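PDB 2XSG: CCMAN5 from Cellulosimicrobium cellulans, which hydrolyses alpha-mannosidic linkages as a family GH92 mannosidase, and probably removes the mannose that caps mannose-6-phosphate on yeast-made glycans. Local coordinates for residues V268-L273 against R279-A284; R333-A338 against G392-F397; W490-L495 against M550-E555; I590-P595 against G664-M669; T698-Y701 against S705-T708. One frame throughout, in Å; residues are numbered along the deposited sequence.

Contact 1: residues V268-L273 against R279-A284; sequences VELGDL and RDRTRA
Arg281 reaches the carbonyl of Glu269 near the end of the preceding helix, while the two backbones stay well apart, 9.9 Å between Leu273 CA and Arg279 CA at their nearest. The guanidinium meets it end-on with both terminal nitrogens: Arg281 NH2 donates over 2.8 Å to Glu269 O with an N-H...O angle of 154°, and NH1 donates to the same oxygen less straightly, at 137°. The oxygen lies almost exactly in the guanidinium plane. An arginine suits this place: its long chain, CG anti to the backbone N (chi1 -179°) and bent at chi3, spans the gap, and its flat head offers two N-H groups to one acceptor. The bond spans the short connection between consecutive helices 259-270 and 275-290: Gly271 takes a positive phi, easy without a side chain, within a type II' turn from Leu270 to Leu273, so that Leu273 faces Arg281. Leu273 CD1 lies over one face of the guanidinium, 3.6 Å from Arg281 NH1. A methionine in place of Arg281 would probably leave Glu269 O without both of these donors and Leu273 without the flat group it rests on. The carboxylate of Glu269 is engaged elsewhere, by Ser144 and by a salt bridge to Arg143.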
# COMPACT_ATOMS: atom_id res chain seq x y z
N VAL A 268 17.17 -12.36 -19.35
CA VAL A 268 17.05 -10.94 -19.71
C VAL A 268 17.48 -10.04 -18.55
O VAL A 268 18.32 -9.18 -18.72
CB VAL A 268 15.62 -10.57 -20.23
CG1 VAL A 268 15.46 -9.04 -20.34
CG2 VAL A 268 15.37 -11.21 -21.60
N GLU A 269 16.93 -10.30 -17.37
CA GLU A 269 17.12 -9.47 -16.20
C GLU A 269 18.53 -9.55 -15.59
O GLU A 269 19.11 -8.52 -15.23
CB GLU A 269 16.11 -9.89 -15.13
CG GLU A 269 15.63 -8.78 -14.29
CD GLU A 269 14.29 -9.07 -13.63
OE1 GLU A 269 14.25 -9.94 -12.72
OE2 GLU A 269 13.30 -8.41 -14.00
N LEU A 270 19.05 -10.77 -15.49
CA LEU A 270 20.28 -11.03 -14.76
C LEU A 270 21.49 -11.35 -15.64
O LEU A 270 22.63 -11.07 -15.26
CB LEU A 270 20.07 -12.17 -13.76
CG LEU A 270 18.90 -12.03 -12.78
CD1 LEU A 270 18.91 -13.21 -11.82
CD2 LEU A 270 18.89 -10.70 -12.03
N GLY A 271 21.24 -11.94 -16.81
CA GLY A 271 22.29 -12.41 -17.71
C GLY A 271 23.42 -13.07 -16.94
O GLY A 271 23.18 -13.95 -16.11
N ASP A 272 24.65 -12.62 -17.20
CA ASP A 272 25.85 -13.10 -16.48
C ASP A 272 26.36 -12.05 -15.49
O ASP A 272 27.50 -12.13 -15.02
CB ASP A 272 26.97 -13.50 -17.45
CG ASP A 272 26.56 -14.59 -18.43
OD1 ASP A 272 26.07 -15.66 -18.00
OD2 ASP A 272 26.75 -14.38 -19.64
N LEU A 273 25.53 -11.07 -15.17
CA LEU A 273 25.88 -10.07 -14.17
C LEU A 273 26.16 -10.72 -12.82
O LEU A 273 25.55 -11.73 -12.46
CB LEU A 273 24.79 -9.00 -14.03
CG LEU A 273 24.34 -8.25 -15.29
CD1 LEU A 273 23.19 -7.33 -14.95
CD2 LEU A 273 25.48 -7.49 -15.99
N ARG A 279 22.79 -5.90 -7.49
CA ARG A 279 22.47 -5.07 -6.32
C ARG A 279 22.67 -3.59 -6.65
O ARG A 279 21.81 -2.77 -6.34
CB ARG A 279 23.34 -5.46 -5.13
CG ARG A 279 22.96 -4.77 -3.79
CD ARG A 279 24.10 -4.90 -2.76
NE ARG A 279 25.33 -4.38 -3.36
CZ ARG A 279 26.55 -4.86 -3.21
NH1 ARG A 279 26.78 -5.92 -2.41
NH2 ARG A 279 27.55 -4.28 -3.86
N ASP A 280 23.81 -3.28 -7.26
CA ASP A 280 24.15 -1.90 -7.61
C ASP A 280 23.13 -1.30 -8.57
O ASP A 280 22.72 -0.14 -8.42
CB ASP A 280 25.54 -1.83 -8.23
CG ASP A 280 26.67 -2.04 -7.22
OD1 ASP A 280 26.41 -2.18 -6.00
OD2 ASP A 280 27.84 -2.05 -7.65
N ARG A 281 22.74 -2.07 -9.58
CA ARG A 281 21.78 -1.58 -10.58
C ARG A 281 20.40 -1.29 -9.99
O ARG A 281 19.73 -0.33 -10.38
CB ARG A 281 21.67 -2.54 -11.75
CG ARG A 281 20.71 -2.08 -12.83
CD ARG A 281 20.50 -3.16 -13.87
NE ARG A 281 19.88 -4.35 -13.30
CZ ARG A 281 19.67 -5.50 -13.96
NH1 ARG A 281 20.05 -5.62 -15.22
NH2 ARG A 281 19.09 -6.52 -13.33
N THR A 282 19.98 -2.10 -9.03
CA THR A 282 18.69 -1.84 -8.39
C THR A 282 18.79 -0.60 -7.50
O THR A 282 17.82 0.16 -7.41
CB THR A 282 18.17 -3.04 -7.63
OG1 THR A 282 18.00 -4.13 -8.55
CG2 THR A 282 16.83 -2.72 -7.00
N ARG A 283 19.94 -0.39 -6.85
CA ARG A 283 20.13 0.83 -6.05
C ARG A 283 20.00 2.07 -6.92
O ARG A 283 19.35 3.04 -6.52
CB ARG A 283 21.46 0.85 -5.27
CG ARG A 283 21.60 2.08 -4.34
CD ARG A 283 23.03 2.26 -3.79
NE ARG A 283 23.07 3.26 -2.72
CZ ARG A 283 22.84 3.00 -1.43
NH1 ARG A 283 22.54 1.77 -1.02
NH2 ARG A 283 22.90 3.98 -0.53
N ALA A 284 20.60 2.04 -8.12
CA ALA A 284 20.52 3.15 -9.07
C ALA A 284 19.09 3.36 -9.57
O ALA A 284 18.63 4.49 -9.67
CB ALA A 284 21.48 2.95 -10.26

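Contact 2: residues R333-A338 against G392-F397; sequences RGVDGA and GGLGGF
Val335 and Phe397 meet with their side chains crossing at a slant, the beta carbon of the valine set close against the root of the aromatic ring. Val335 CB lies 3.7 Å from Phe397 CG, and the backbones are near as well, with 5.7 Å between Val335 CA and Phe397 CA. Of the two valine methyls, CG2 stands over one face of the ring, 4.2 Å above its plane and displaced toward the rim, while CG1 reaches the phenylalanine at CB and extends to Leu394, 4.3 Å from its CD2. The phenylalanine CG is turned anti to its own carbonyl carbon (chi1 -53°), which turns a face of the ring to the valine methyl CG2. At the ring carbon CD1 the neighbour is polar: Val335 O approaches Phe397 CD1 to 3.5 Å, a plain contact beside the methyl packing. A branched valine suits the position since it can give one methyl to the ring and the other to the leucine without a long flexible chain. Leu381 and Asp384 of helix 368-387 also touch Val335, and Phe382 and Ala385 of that helix touch Leu394, so the contact rests against the helix. No hydrogen bond joins the two segments. Leu394 belongs to the 3-10 segment 394-396 and Phe397 follows it directly. The valine is carried by a type I turn with a G1 bulge, a known hairpin form, linking strands 331-333 and 339-341: Gly337 N bonds to Gly334 O, Gly334 N to Ala338 O, and Gly337 supplies the positive phi at the fourth turn position.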
# COMPACT_ATOMS: atom_id res chain seq x y z
N ARG A 333 -0.69 -12.71 -17.42
CA ARG A 333 -1.74 -13.71 -17.37
C ARG A 333 -3.03 -13.10 -16.89
O ARG A 333 -3.06 -12.39 -15.89
CB ARG A 333 -1.37 -14.92 -16.51
CG ARG A 333 -2.56 -15.92 -16.41
CD ARG A 333 -2.18 -17.26 -15.84
NE ARG A 333 -1.31 -17.07 -14.71
CZ ARG A 333 -1.69 -16.93 -13.44
NH1 ARG A 333 -2.98 -16.99 -13.10
NH2 ARG A 333 -0.76 -16.74 -12.53
N GLY A 334 -4.10 -13.37 -17.62
CA GLY A 334 -5.40 -12.80 -17.34
C GLY A 334 -6.18 -13.69 -16.41
O GLY A 334 -5.86 -14.87 -16.25
N VAL A 335 -7.21 -13.14 -15.78
CA VAL A 335 -8.12 -13.91 -14.93
C VAL A 335 -8.82 -15.04 -15.68
O VAL A 335 -9.39 -15.93 -15.06
CB VAL A 335 -9.16 -13.01 -14.19
CG1 VAL A 335 -8.49 -12.20 -13.10
CG2 VAL A 335 -9.88 -12.09 -15.17
N ASP A 336 -8.79 -15.02 -17.02
CA ASP A 336 -9.28 -16.15 -17.82
C ASP A 336 -8.30 -17.34 -17.81
O ASP A 336 -8.64 -18.45 -18.23
CB ASP A 336 -9.65 -15.73 -19.25
CG ASP A 336 -8.47 -15.13 -20.02
OD1 ASP A 336 -7.37 -14.96 -19.44
OD2 ASP A 336 -8.67 -14.81 -21.21
N GLY A 337 -7.09 -17.11 -17.32
CA GLY A 337 -6.12 -18.19 -17.17
C GLY A 337 -5.22 -18.28 -18.39
O GLY A 337 -4.39 -19.20 -18.49
N ALA A 338 -5.38 -17.33 -19.30
CA ALA A 338 -4.62 -17.33 -20.54
C ALA A 338 -3.61 -16.18 -20.61
O ALA A 338 -3.69 -15.21 -19.85
CB ALA A 338 -5.57 -17.29 -21.73
N GLY A 392 -19.16 -13.55 -13.23
CA GLY A 392 -18.64 -13.71 -11.87
C GLY A 392 -17.75 -12.55 -11.43
O GLY A 392 -17.18 -11.83 -12.28
N GLY A 393 -17.64 -12.36 -10.11
CA GLY A 393 -16.81 -11.30 -9.54
C GLY A 393 -15.34 -11.68 -9.60
O GLY A 393 -15.00 -12.85 -9.81
N LEU A 394 -14.47 -10.71 -9.41
CA LEU A 394 -13.04 -10.98 -9.48
C LEU A 394 -12.59 -12.04 -8.48
O LEU A 394 -11.66 -12.79 -8.74
CB LEU A 394 -12.25 -9.68 -9.31
CG LEU A 394 -12.25 -8.78 -10.55
CD1 LEU A 394 -11.63 -7.44 -10.22
CD2 LEU A 394 -11.50 -9.46 -11.69
N GLY A 395 -13.28 -12.13 -7.34
CA GLY A 395 -12.99 -13.14 -6.31
C GLY A 395 -13.09 -14.59 -6.76
O GLY A 395 -12.53 -15.48 -6.11
N GLY A 396 -13.77 -14.84 -7.87
CA GLY A 396 -13.94 -16.22 -8.36
C GLY A 396 -12.85 -16.74 -9.28
O GLY A 396 -12.88 -17.91 -9.67
N PHE A 397 -11.90 -15.89 -9.63
CA PHE A 397 -10.82 -16.29 -10.52
C PHE A 397 -9.52 -16.49 -9.75
O PHE A 397 -9.35 -15.97 -8.65
CB PHE A 397 -10.57 -15.22 -11.60
CG PHE A 397 -11.80 -14.83 -12.37
CD1 PHE A 397 -12.38 -15.71 -13.28
CD2 PHE A 397 -12.37 -13.57 -12.19
CE1 PHE A 397 -13.53 -15.36 -13.99
CE2 PHE A 397 -13.52 -13.20 -12.90
CZ PHE A 397 -14.10 -14.09 -13.81

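Contact 3: residues W490-L495 against M550-E555; sequences WPIEKL and MDALVE
Ile492 presses its branched side chain against the turn of helix formed by Ala552 and Leu553. From CB, which points toward the other helix, the chain divides. The methyl CG2 stands anti to the backbone N and goes first to the backbone of the partner, Ile492 CG2 lying 3.5 Å from Ala552 O. Leu553 CA is 3.7 Å from the same Ile492 CG2. Among side-chain atoms this methyl meets Ala552 CB, with 4.2 Å between Ile492 CG2 and Ala552 CB. The other branch, CG1, takes the leucine, with Ile492 CG1 3.8 Å from Leu553 CD1; the two side chains run nearly perpendicular. The small Ala552 is consistent with the close approach, 5.9 Å between Ile492 CA and Leu553 CA. The contact joins the C-terminal part of helix 478-495 to the first turn of helix 550-556, and Asp546, in the loop ahead of the second helix, also touches Ile492. A beta-branched isoleucine suits a site with two distinct neighbours, one methyl for the backbone and a longer arm for the leucine. With no hydrogen bond or charge pair across it, the link between these two segments probably rests on shape fit and buried apolar surface.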
# COMPACT_ATOMS: atom_id res chain seq x y z
N TRP A 490 -27.99 10.47 -3.35
CA TRP A 490 -28.94 9.89 -2.37
C TRP A 490 -28.40 9.72 -0.92
O TRP A 490 -29.10 10.06 0.05
CB TRP A 490 -29.55 8.57 -2.88
CG TRP A 490 -30.50 8.66 -4.09
CD1 TRP A 490 -31.05 9.80 -4.64
CD2 TRP A 490 -31.04 7.56 -4.84
NE1 TRP A 490 -31.85 9.46 -5.70
CE2 TRP A 490 -31.87 8.10 -5.84
CE3 TRP A 490 -30.89 6.17 -4.77
CZ2 TRP A 490 -32.55 7.30 -6.77
CZ3 TRP A 490 -31.56 5.38 -5.67
CH2 TRP A 490 -32.38 5.94 -6.66
N PRO A 491 -27.16 9.17 -0.77
CA PRO A 491 -26.68 8.93 0.59
C PRO A 491 -26.62 10.21 1.41
O PRO A 491 -27.06 10.23 2.56
CB PRO A 491 -25.28 8.35 0.39
CG PRO A 491 -25.29 7.81 -0.98
CD PRO A 491 -26.22 8.65 -1.78
N ILE A 492 -26.08 11.28 0.82
CA ILE A 492 -26.03 12.59 1.50
C ILE A 492 -27.43 13.12 1.86
O ILE A 492 -27.68 13.51 2.99
CB ILE A 492 -25.23 13.64 0.70
CG1 ILE A 492 -23.73 13.33 0.73
CG2 ILE A 492 -25.45 15.05 1.27
CD1 ILE A 492 -22.96 13.97 -0.41
N GLU A 493 -28.33 13.12 0.89
CA GLU A 493 -29.66 13.70 1.11
C GLU A 493 -30.48 12.90 2.10
O GLU A 493 -31.13 13.47 2.97
CB GLU A 493 -30.40 13.82 -0.22
CG GLU A 493 -31.76 14.49 -0.16
CD GLU A 493 -32.69 13.96 -1.24
OE1 GLU A 493 -32.17 13.43 -2.25
OE2 GLU A 493 -33.92 14.07 -1.06
N LYS A 494 -30.43 11.57 1.97
CA LYS A 494 -31.35 10.69 2.69
C LYS A 494 -30.83 10.17 4.04
O LYS A 494 -31.63 9.74 4.87
CB LYS A 494 -31.75 9.49 1.80
CG LYS A 494 -32.41 9.86 0.47
CD LYS A 494 -33.93 9.94 0.62
CE LYS A 494 -34.63 9.94 -0.74
NZ LYS A 494 -34.68 11.29 -1.36
N LEU A 495 -29.51 10.17 4.25
CA LEU A 495 -28.96 9.65 5.51
C LEU A 495 -28.36 10.69 6.46
O LEU A 495 -27.91 10.33 7.54
CB LEU A 495 -27.97 8.50 5.26
CG LEU A 495 -28.53 7.27 4.55
CD1 LEU A 495 -27.45 6.21 4.40
CD2 LEU A 495 -29.71 6.70 5.32
N MET A 550 -18.99 17.79 -1.08
CA MET A 550 -18.92 18.56 0.14
C MET A 550 -19.97 19.65 0.17
O MET A 550 -20.48 19.96 1.22
CB MET A 550 -17.52 19.16 0.32
CG MET A 550 -16.44 18.15 0.78
SD MET A 550 -16.83 17.44 2.39
CE MET A 550 -16.58 18.86 3.46
N ASP A 551 -20.31 20.22 -0.99
CA ASP A 551 -21.32 21.28 -1.01
C ASP A 551 -22.67 20.76 -0.56
O ASP A 551 -23.32 21.36 0.29
CB ASP A 551 -21.44 21.92 -2.38
CG ASP A 551 -22.24 23.22 -2.35
OD1 ASP A 551 -23.48 23.17 -2.50
OD2 ASP A 551 -21.63 24.29 -2.15
N ALA A 552 -23.09 19.63 -1.14
CA ALA A 552 -24.36 19.01 -0.76
C ALA A 552 -24.28 18.52 0.68
O ALA A 552 -25.25 18.58 1.41
CB ALA A 552 -24.71 17.87 -1.71
N LEU A 553 -23.11 18.03 1.09
CA LEU A 553 -22.95 17.57 2.47
C LEU A 553 -23.10 18.73 3.44
O LEU A 553 -23.82 18.61 4.43
CB LEU A 553 -21.63 16.84 2.67
CG LEU A 553 -21.48 16.07 3.98
CD1 LEU A 553 -22.45 14.90 3.99
CD2 LEU A 553 -20.07 15.53 4.11
N VAL A 554 -22.46 19.87 3.15
CA VAL A 554 -22.60 21.08 3.99
C VAL A 554 -24.08 21.48 4.15
O VAL A 554 -24.54 21.69 5.26
CB VAL A 554 -21.68 22.27 3.51
CG1 VAL A 554 -22.00 23.59 4.22
CG2 VAL A 554 -20.20 21.95 3.72
N GLU A 555 -24.81 21.54 3.04
CA GLU A 555 -26.27 21.80 3.07
C GLU A 555 -27.07 20.77 3.87
O GLU A 555 -27.91 21.14 4.69
CB GLU A 555 -26.84 21.94 1.64
CG GLU A 555 -28.38 21.80 1.57
CD GLU A 555 -29.04 22.54 0.38
OE1 GLU A 555 -28.36 23.35 -0.29
OE2 GLU A 555 -30.25 22.31 0.12

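Contact 4: residues I590-P595 against G664-M669; sequences IDLQAP and GTMSTM
Leu592 lays its two methyls against one face of helix 665-675, and all the interaction across this contact is apolar. Both methyls reach Met669 CG, Leu592 CD1 at 3.7 Å, where the leucine and methionine side chains cross at about a right angle. The same CD1 meets Thr665 CG2 at 4.0 Å, while CD2 turns to the sulfur of Met666, Leu592 CD2 lying 3.9 Å from Met666 SD. A leucine suits the place because its forked end supplies one methyl to Thr665 and Met669 and the other to Met666 and Met669. Residues 665, 666 and 669 sit on adjoining turns of one helix face, and the methionines suit it because their unbranched chains can bend to follow a leucine: Met666 folds at chi2 (-46°), which brings its sulfur back to the methyl. With an alanine here, the two methionines and Thr665 would probably face a gap, the bent chains losing the methyls that fix them. The polar bonds lie within each segment or beyond it. Gly664 O is gripped twice by Thr668, by its N and, over 2.6 Å, by Thr668 OG1, the two arriving from opposite faces of the carbonyl plane. Thr665 OG1 bonds to Asp662 O, and Ser667 OG to Asn661 and His314. Ala594 N closes a type I turn on Asp591 O. Gly664, with positive phi, holds the N-cap position of helix 665-675. The contact lies beside the calcium site of Asn588, Glu589 and Asp662, whose ligands come from just ahead of each segment; such a calcium is a feature of GH92 enzymes.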
# COMPACT_ATOMS: atom_id res chain seq x y z
N ILE A 590 -10.47 5.49 6.56
CA ILE A 590 -11.87 5.89 6.42
C ILE A 590 -12.00 7.42 6.33
O ILE A 590 -12.62 7.94 5.40
CB ILE A 590 -12.75 5.36 7.58
CG1 ILE A 590 -12.83 3.81 7.57
CG2 ILE A 590 -14.15 6.00 7.54
CD1 ILE A 590 -13.01 3.16 6.21
N ASP A 591 -11.42 8.13 7.29
CA ASP A 591 -11.50 9.59 7.25
C ASP A 591 -10.14 10.26 7.04
O ASP A 591 -9.84 11.28 7.66
CB ASP A 591 -12.32 10.16 8.42
CG ASP A 591 -11.67 9.94 9.79
OD1 ASP A 591 -11.06 8.87 10.04
OD2 ASP A 591 -11.78 10.85 10.63
N LEU A 592 -9.34 9.68 6.14
CA LEU A 592 -8.01 10.20 5.79
C LEU A 592 -8.04 11.67 5.38
O LEU A 592 -7.09 12.43 5.64
CB LEU A 592 -7.39 9.44 4.62
CG LEU A 592 -6.46 8.23 4.77
CD1 LEU A 592 -6.12 7.67 3.37
CD2 LEU A 592 -5.19 8.57 5.55
N GLN A 593 -9.11 12.03 4.67
CA GLN A 593 -9.25 13.37 4.12
C GLN A 593 -9.69 14.38 5.16
O GLN A 593 -9.63 15.58 4.91
CB GLN A 593 -10.23 13.37 2.93
CG GLN A 593 -11.71 13.40 3.29
CD GLN A 593 -12.27 12.08 3.79
OE1 GLN A 593 -11.54 11.19 4.26
NE2 GLN A 593 -13.59 11.95 3.69
N ALA A 594 -10.15 13.91 6.33
CA ALA A 594 -10.81 14.82 7.30
C ALA A 594 -9.99 16.03 7.73
O ALA A 594 -10.56 17.11 7.90
CB ALA A 594 -11.32 14.06 8.50
N PRO A 595 -8.66 15.88 7.93
CA PRO A 595 -7.88 17.07 8.29
C PRO A 595 -7.88 18.19 7.27
O PRO A 595 -7.68 19.33 7.64
CB PRO A 595 -6.46 16.52 8.46
CG PRO A 595 -6.66 15.06 8.76
CD PRO A 595 -7.88 14.64 8.06
N GLY A 664 1.04 0.60 0.96
CA GLY A 664 1.72 1.89 0.89
C GLY A 664 0.81 3.10 1.00
O GLY A 664 1.26 4.22 0.72
N THR A 665 -0.45 2.91 1.41
CA THR A 665 -1.37 4.06 1.53
C THR A 665 -0.93 5.08 2.59
O THR A 665 -0.85 6.28 2.31
CB THR A 665 -2.82 3.63 1.83
OG1 THR A 665 -3.24 2.70 0.84
CG2 THR A 665 -3.76 4.87 1.82
N MET A 666 -0.68 4.61 3.80
CA MET A 666 -0.27 5.53 4.87
C MET A 666 1.02 6.28 4.47
O MET A 666 1.10 7.51 4.64
CB MET A 666 -0.18 4.83 6.22
CG MET A 666 -1.54 4.35 6.77
SD MET A 666 -2.84 5.63 6.62
CE MET A 666 -4.11 4.93 7.69
N SER A 667 1.98 5.57 3.88
CA SER A 667 3.22 6.18 3.34
C SER A 667 2.94 7.24 2.27
O SER A 667 3.54 8.32 2.30
CB SER A 667 4.15 5.13 2.74
OG SER A 667 4.58 4.21 3.73
N THR A 668 2.04 6.91 1.34
CA THR A 668 1.65 7.81 0.26
C THR A 668 0.95 9.07 0.79
O THR A 668 1.22 10.17 0.31
CB THR A 668 0.74 7.10 -0.76
OG1 THR A 668 1.39 5.91 -1.22
CG2 THR A 668 0.48 7.98 -1.95
N MET A 669 0.09 8.93 1.79
CA MET A 669 -0.48 10.11 2.45
C MET A 669 0.58 10.98 3.13
O MET A 669 0.46 12.21 3.15
CB MET A 669 -1.59 9.72 3.42
CG MET A 669 -2.72 8.93 2.79
SD MET A 669 -3.50 9.67 1.32
CE MET A 669 -2.78 8.76 -0.04

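Contact 5: residues T698-Y701 against S705-T708; sequences TITY and SAFT
Phe707 N donates to Ile699 O over 2.7 Å, and that carbonyl also receives a CA-H...O contact from Ala706 CA at 3.1 Å. The return bond runs from Ile699 N to Phe707 O, 2.8 Å, which makes these two residues the hydrogen-bonded pair; Thr698 CA adds a C-H contact to the same Phe707 O. Toward the turn, Tyr701 N donates to Ser705 O over 2.8 Å, with an N-H...O angle of 159°. The pattern is a beta hairpin, segments 698-700 and 706-708 antiparallel at 170°, within a mixed sheet where strand 293-296 flanks the first strand and 746-752 the second. On the sheet face of Thr698, Thr700, Ala706 and Thr708, threonines suit strands by their beta branching. The side chains of Thr698 and Thr708 lie side by side, Thr698 OG1 3.6 Å from Thr708 CG2, and Thr698 CG2 turns to Ala706 CB at 3.7 Å. Ile699 and Phe707 occupy the other face, set obliquely to each other with Ile699 CD1 4.2 Å from Phe707 CD2. Just past the strand, the Tyr701 side chain lies beside that of Phe707, its CE2 4.0 Å from Phe707 CB: with CG anti to the carbonyl carbon (chi1 -58°) the ring reaches across to Phe707 CB. Its hydroxyl bonds to Tyr365 O, and Val741 of helix 738-742 touches both aromatic side chains, while Ser705 OG bonds to Asp703 within the turn.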
# COMPACT_ATOMS: atom_id res chain seq x y z
N THR A 698 10.78 19.77 -5.18
CA THR A 698 10.75 19.77 -6.65
C THR A 698 10.42 18.38 -7.20
O THR A 698 11.14 17.41 -6.95
CB THR A 698 12.11 20.25 -7.26
OG1 THR A 698 12.43 21.57 -6.78
CG2 THR A 698 12.08 20.28 -8.78
N ILE A 699 9.33 18.30 -7.96
CA ILE A 699 8.99 17.08 -8.67
C ILE A 699 9.39 17.25 -10.13
O ILE A 699 8.83 18.11 -10.82
CB ILE A 699 7.48 16.73 -8.56
CG1 ILE A 699 7.05 16.67 -7.08
CG2 ILE A 699 7.19 15.39 -9.29
CD1 ILE A 699 5.47 16.61 -6.87
N THR A 700 10.36 16.45 -10.57
CA THR A 700 10.86 16.48 -11.95
C THR A 700 10.19 15.40 -12.79
O THR A 700 10.23 14.22 -12.42
CB THR A 700 12.39 16.32 -11.98
OG1 THR A 700 12.99 17.27 -11.08
CG2 THR A 700 12.95 16.50 -13.39
N TYR A 701 9.54 15.81 -13.87
CA TYR A 701 8.85 14.89 -14.77
C TYR A 701 9.76 14.35 -15.87
O TYR A 701 10.87 14.85 -16.06
CB TYR A 701 7.57 15.56 -15.32
CG TYR A 701 6.68 15.94 -14.17
CD1 TYR A 701 6.09 14.96 -13.38
CD2 TYR A 701 6.49 17.29 -13.81
CE1 TYR A 701 5.30 15.30 -12.30
CE2 TYR A 701 5.70 17.64 -12.73
CZ TYR A 701 5.11 16.63 -11.98
OH TYR A 701 4.33 16.94 -10.90
N SER A 705 10.83 19.00 -17.31
CA SER A 705 10.06 20.04 -16.62
C SER A 705 9.85 19.62 -15.16
O SER A 705 10.04 18.44 -14.81
CB SER A 705 8.72 20.28 -17.32
OG SER A 705 7.79 19.25 -17.02
N ALA A 706 9.48 20.57 -14.30
CA ALA A 706 9.40 20.33 -12.86
C ALA A 706 8.31 21.14 -12.17
O ALA A 706 8.11 22.31 -12.50
CB ALA A 706 10.75 20.63 -12.20
N PHE A 707 7.60 20.52 -11.21
CA PHE A 707 6.71 21.26 -10.31
C PHE A 707 7.51 21.67 -9.08
O PHE A 707 8.20 20.86 -8.48
CB PHE A 707 5.50 20.42 -9.90
CG PHE A 707 4.62 21.08 -8.86
CD1 PHE A 707 3.77 22.13 -9.21
CD2 PHE A 707 4.64 20.64 -7.54
CE1 PHE A 707 2.94 22.73 -8.26
CE2 PHE A 707 3.82 21.23 -6.57
CZ PHE A 707 2.97 22.28 -6.94
N THR A 708 7.44 22.94 -8.72
CA THR A 708 8.18 23.39 -7.56
C THR A 708 7.23 24.03 -6.58
O THR A 708 6.54 24.99 -6.91
CB THR A 708 9.35 24.32 -7.96
OG1 THR A 708 10.05 23.74 -9.07
CG2 THR A 708 10.34 24.51 -6.82

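The five contacts follow one another along the chain without nesting, and none touches another. Contact 4 lies deepest, its centre about 11 Å from that of the chain, with the Met666 side chain about 5 Å from the calcium and that of Thr665 about 9 Å from a bound bis-tris propane molecule. Leu394 of contact 2 is about 14 Å from the same kind of ligand, although the centres of contacts 2 and 4 stand about 30 Å apart. Contact 3 comes within about 7 Å of contact 4 at the nearest atoms, and contact 5 within about 11 Å. Contacts 1 and 3 lie on opposite sides of the chain's centre, about 53 Å apart between centres.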